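Local coordinates for protein beta-N-acetylhexosaminidase (Arthrobacter aurescens, PDB 3RCN) that probably hydrolyses terminal non-reducing N-acetyl-D-hexosamine residues from N-acetyl-beta-D-hexosaminides, as a member of glycosyl hydrolase family 20, at residues 182-187 / 302-307. Numbering follows the deposited sequence.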
ATOM      1  N   TRP A 182      -9.624   1.454 -18.927  1.00 23.50           N
ATOM      2  CA  TRP A 182      -8.351   1.251 -19.608  1.00 20.10           C
ATOM      3  C   TRP A 182      -7.239   1.860 -18.724  1.00 32.09           C
ATOM      4  O   TRP A 182      -7.240   3.062 -18.452  1.00 32.51           O
ATOM      5  CB  TRP A 182      -8.393   1.934 -20.980  1.00 26.10           C
ATOM      6  CG  TRP A 182      -7.095   1.833 -21.760  1.00 30.78           C
ATOM      7  CD1 TRP A 182      -5.927   2.479 -21.490  1.00 25.46           C
ATOM      8  CD2 TRP A 182      -6.855   1.047 -22.942  1.00 26.79           C
ATOM      9  NE1 TRP A 182      -4.971   2.135 -22.413  1.00 30.78           N
ATOM     10  CE2 TRP A 182      -5.514   1.259 -23.316  1.00 27.96           C
ATOM     11  CE3 TRP A 182      -7.645   0.182 -23.714  1.00 26.38           C
ATOM     12  CZ2 TRP A 182      -4.937   0.635 -24.427  1.00 28.61           C
ATOM     13  CZ3 TRP A 182      -7.074  -0.436 -24.819  1.00 27.36           C
ATOM     14  CH2 TRP A 182      -5.728  -0.214 -25.160  1.00 27.21           C
ATOM     15  N   ARG A 183      -6.322   1.026 -18.232  1.00 36.71           N
ATOM     16  CA  ARG A 183      -5.371   1.463 -17.209  1.00 31.32           C
ATOM     17  C   ARG A 183      -3.996   1.885 -17.705  1.00 32.69           C
ATOM     18  O   ARG A 183      -3.141   2.290 -16.918  1.00 38.35           O
ATOM     19  CB  ARG A 183      -5.191   0.381 -16.144  1.00 31.66           C
ATOM     20  CG  ARG A 183      -6.460  -0.091 -15.492  1.00 31.14           C
ATOM     21  CD  ARG A 183      -7.309   1.042 -14.994  1.00 27.96           C
ATOM     22  NE  ARG A 183      -8.579   0.540 -14.484  1.00 27.66           N
ATOM     23  CZ  ARG A 183      -9.661   1.296 -14.342  1.00 27.91           C
ATOM     24  NH1 ARG A 183      -9.602   2.577 -14.671  1.00 25.65           N
ATOM     25  NH2 ARG A 183     -10.798   0.778 -13.885  1.00 17.92           N
HETATM   26  N   MSE A 184      -3.747   1.784 -18.995  1.00 34.07           N
HETATM   27  CA  MSE A 184      -2.396   2.059 -19.450  1.00 33.53           C
HETATM   28  C   MSE A 184      -2.282   3.315 -20.310  1.00 34.80           C
HETATM   29  O   MSE A 184      -2.934   3.449 -21.343  1.00 43.53           O
HETATM   30  CB  MSE A 184      -1.810   0.850 -20.168  1.00 31.79           C
HETATM   31  CG  MSE A 184      -0.360   1.066 -20.522  1.00 34.68           C
HETATM   32 SE   MSE A 184       0.323  -0.234 -21.799  0.61 30.17          SE
HETATM   33  CE  MSE A 184       2.121   0.509 -21.993  1.00 25.70           C
ATOM     34  N   GLN A 185      -1.440   4.232 -19.872  1.00 26.73           N
ATOM     35  CA  GLN A 185      -1.239   5.474 -20.590  1.00 34.79           C
ATOM     36  C   GLN A 185      -0.493   5.212 -21.896  1.00 42.78           C
ATOM     37  O   GLN A 185       0.564   4.570 -21.901  1.00 41.68           O
ATOM     38  CB  GLN A 185      -0.464   6.445 -19.716  1.00 31.83           C
ATOM     39  CG  GLN A 185       0.177   7.588 -20.451  1.00 40.62           C
ATOM     40  CD  GLN A 185       1.069   8.405 -19.530  1.00 47.52           C
ATOM     41  OE1 GLN A 185       0.700   9.513 -19.109  1.00 45.96           O
ATOM     42  NE2 GLN A 185       2.248   7.856 -19.198  1.00 40.14           N
ATOM     43  N   ILE A 186      -1.075   5.686 -22.999  1.00 39.08           N
ATOM     44  CA  ILE A 186      -0.467   5.577 -24.321  1.00 34.69           C
ATOM     45  C   ILE A 186      -0.251   6.986 -24.857  1.00 37.80           C
ATOM     46  O   ILE A 186      -1.189   7.779 -24.956  1.00 40.82           O
ATOM     47  CB  ILE A 186      -1.356   4.809 -25.315  1.00 36.24           C
ATOM     48  CG1 ILE A 186      -1.690   3.411 -24.802  1.00 31.35           C
ATOM     49  CG2 ILE A 186      -0.661   4.686 -26.647  1.00 41.61           C
ATOM     50  CD1 ILE A 186      -0.500   2.498 -24.721  1.00 30.02           C
ATOM     51  N   ASN A 187       0.993   7.289 -25.193  1.00 35.78           N
ATOM     52  CA  ASN A 187       1.391   8.636 -25.575  1.00 42.08           C
ATOM     53  C   ASN A 187       0.712   9.133 -26.847  1.00 43.91           C
ATOM     54  O   ASN A 187       0.385  10.308 -26.961  1.00 44.50           O
ATOM     55  CB  ASN A 187       2.920   8.722 -25.721  1.00 52.78           C
ATOM     56  CG  ASN A 187       3.666   8.518 -24.392  1.00 61.44           C
ATOM     57  OD1 ASN A 187       3.182   8.891 -23.308  1.00 58.75           O
ATOM     58  ND2 ASN A 187       4.854   7.921 -24.480  1.00 61.88           N
ATOM     59  N   VAL A 302       5.270  -2.868 -26.008  1.00 36.22           N
ATOM     60  CA  VAL A 302       6.457  -3.686 -26.183  1.00 34.66           C
ATOM     61  C   VAL A 302       7.722  -2.960 -25.727  1.00 35.48           C
ATOM     62  O   VAL A 302       8.709  -3.585 -25.334  1.00 37.63           O
ATOM     63  CB  VAL A 302       6.530  -4.202 -27.641  1.00 33.73           C
ATOM     64  CG1 VAL A 302       7.875  -3.898 -28.297  1.00 28.08           C
ATOM     65  CG2 VAL A 302       6.202  -5.667 -27.666  1.00 32.66           C
ATOM     66  N   GLU A 303       7.666  -1.633 -25.759  1.00 34.43           N
ATOM     67  CA  GLU A 303       8.717  -0.787 -25.207  1.00 42.18           C
ATOM     68  C   GLU A 303       8.768  -0.857 -23.659  1.00 41.10           C
ATOM     69  O   GLU A 303       9.846  -0.878 -23.062  1.00 35.29           O
ATOM     70  CB  GLU A 303       8.512   0.658 -25.679  1.00 54.25           C
ATOM     71  CG  GLU A 303       9.651   1.597 -25.331  1.00 72.78           C
ATOM     72  CD  GLU A 303      10.970   1.151 -25.940  1.00 87.50           C
ATOM     73  OE1 GLU A 303      10.942   0.600 -27.064  1.00 89.97           O
ATOM     74  OE2 GLU A 303      12.030   1.341 -25.293  1.00 92.18           O
ATOM     75  N   ILE A 304       7.598  -0.881 -23.025  1.00 38.29           N
ATOM     76  CA  ILE A 304       7.483  -0.952 -21.568  1.00 39.27           C
ATOM     77  C   ILE A 304       7.734  -2.339 -20.955  1.00 38.57           C
ATOM     78  O   ILE A 304       8.496  -2.468 -19.997  1.00 41.39           O
ATOM     79  CB  ILE A 304       6.081  -0.477 -21.109  1.00 36.66           C
ATOM     80  CG1 ILE A 304       5.742   0.899 -21.703  1.00 31.16           C
ATOM     81  CG2 ILE A 304       5.985  -0.501 -19.601  1.00 28.01           C
ATOM     82  CD1 ILE A 304       6.811   1.943 -21.467  1.00 38.34           C
ATOM     83  N   PHE A 305       7.072  -3.358 -21.506  1.00 33.32           N
ATOM     84  CA  PHE A 305       7.137  -4.740 -21.015  1.00 28.31           C
ATOM     85  C   PHE A 305       8.067  -5.606 -21.865  1.00 32.77           C
ATOM     86  O   PHE A 305       7.759  -5.909 -23.020  1.00 31.13           O
ATOM     87  CB  PHE A 305       5.745  -5.387 -21.048  1.00 25.89           C
ATOM     88  CG  PHE A 305       4.712  -4.651 -20.259  1.00 34.90           C
ATOM     89  CD1 PHE A 305       4.015  -3.594 -20.823  1.00 37.53           C
ATOM     90  CD2 PHE A 305       4.438  -5.008 -18.947  1.00 33.64           C
ATOM     91  CE1 PHE A 305       3.063  -2.903 -20.084  1.00 39.33           C
ATOM     92  CE2 PHE A 305       3.494  -4.320 -18.200  1.00 33.09           C
ATOM     93  CZ  PHE A 305       2.794  -3.272 -18.764  1.00 32.07           C
ATOM     94  N   PRO A 306       9.198  -6.022 -21.286  1.00 27.61           N
ATOM     95  CA  PRO A 306      10.200  -6.927 -21.865  1.00 25.61           C
ATOM     96  C   PRO A 306       9.718  -8.371 -22.079  1.00 33.93           C
ATOM     97  O   PRO A 306      10.371  -9.115 -22.793  1.00 51.88           O
ATOM     98  CB  PRO A 306      11.335  -6.884 -20.841  1.00 23.45           C
ATOM     99  CG  PRO A 306      10.666  -6.535 -19.565  1.00 27.06           C
ATOM    100  CD  PRO A 306       9.586  -5.570 -19.942  1.00 26.11           C
ATOM    101  N   SER A 307       8.601  -8.752 -21.472  1.00 34.24           N
ATOM    102  CA  SER A 307       8.092 -10.128 -21.494  1.00 34.72           C
ATOM    103  C   SER A 307       8.006 -10.806 -22.889  1.00 31.12           C
ATOM    104  O   SER A 307       7.467 -10.228 -23.834  1.00 34.07           O
ATOM    105  CB  SER A 307       6.696 -10.122 -20.871  1.00 26.72           C
ATOM    106  OG  SER A 307       6.013 -11.340 -21.095  1.00 22.58           O
TER
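The phenyl ring of Phe-305 receives at its edge, close to the ring plane, CE of Met-184, a selenomethionine, while CG2 of the preceding Ile-304 lies over one face, 3.7 Å above the plane and offset toward the rim. This is apolar packing within the TIM-type (beta/alpha) barrel of the family 20 catalytic domain: it joins the loop after strand 181-182 to the end of helix 288-304, where Phe-305 is the first residue to leave helical geometry. CA of Met-184 and CA of Ile-304 are 10.5 Å apart, and a long, flexible side chain suits the span. In Met-184 the first torsion (chi1 -174°) swings CG away from the backbone N and the chain runs on extended, which carries CE to 3.7 Å from CG1 of Ile-304 and 4.0 Å from CE1 of Phe-305. The beta-branch of Ile-304 lets one side chain make two contacts, CG1 on the methyl of Met-184 and CG2 on the ring. Leu-226 of helix 223-235 also packs on Met-184, and Val-240 and Pro-242 of strand 239-243 on Phe-305, so apolar side chains suit this buried place. At the backbone of Met-184, NE1 of Trp-182 donates a bent hydrogen bond to Met-184 O, 2.6 Å away, in the indole plane and on a carbonyl lone pair.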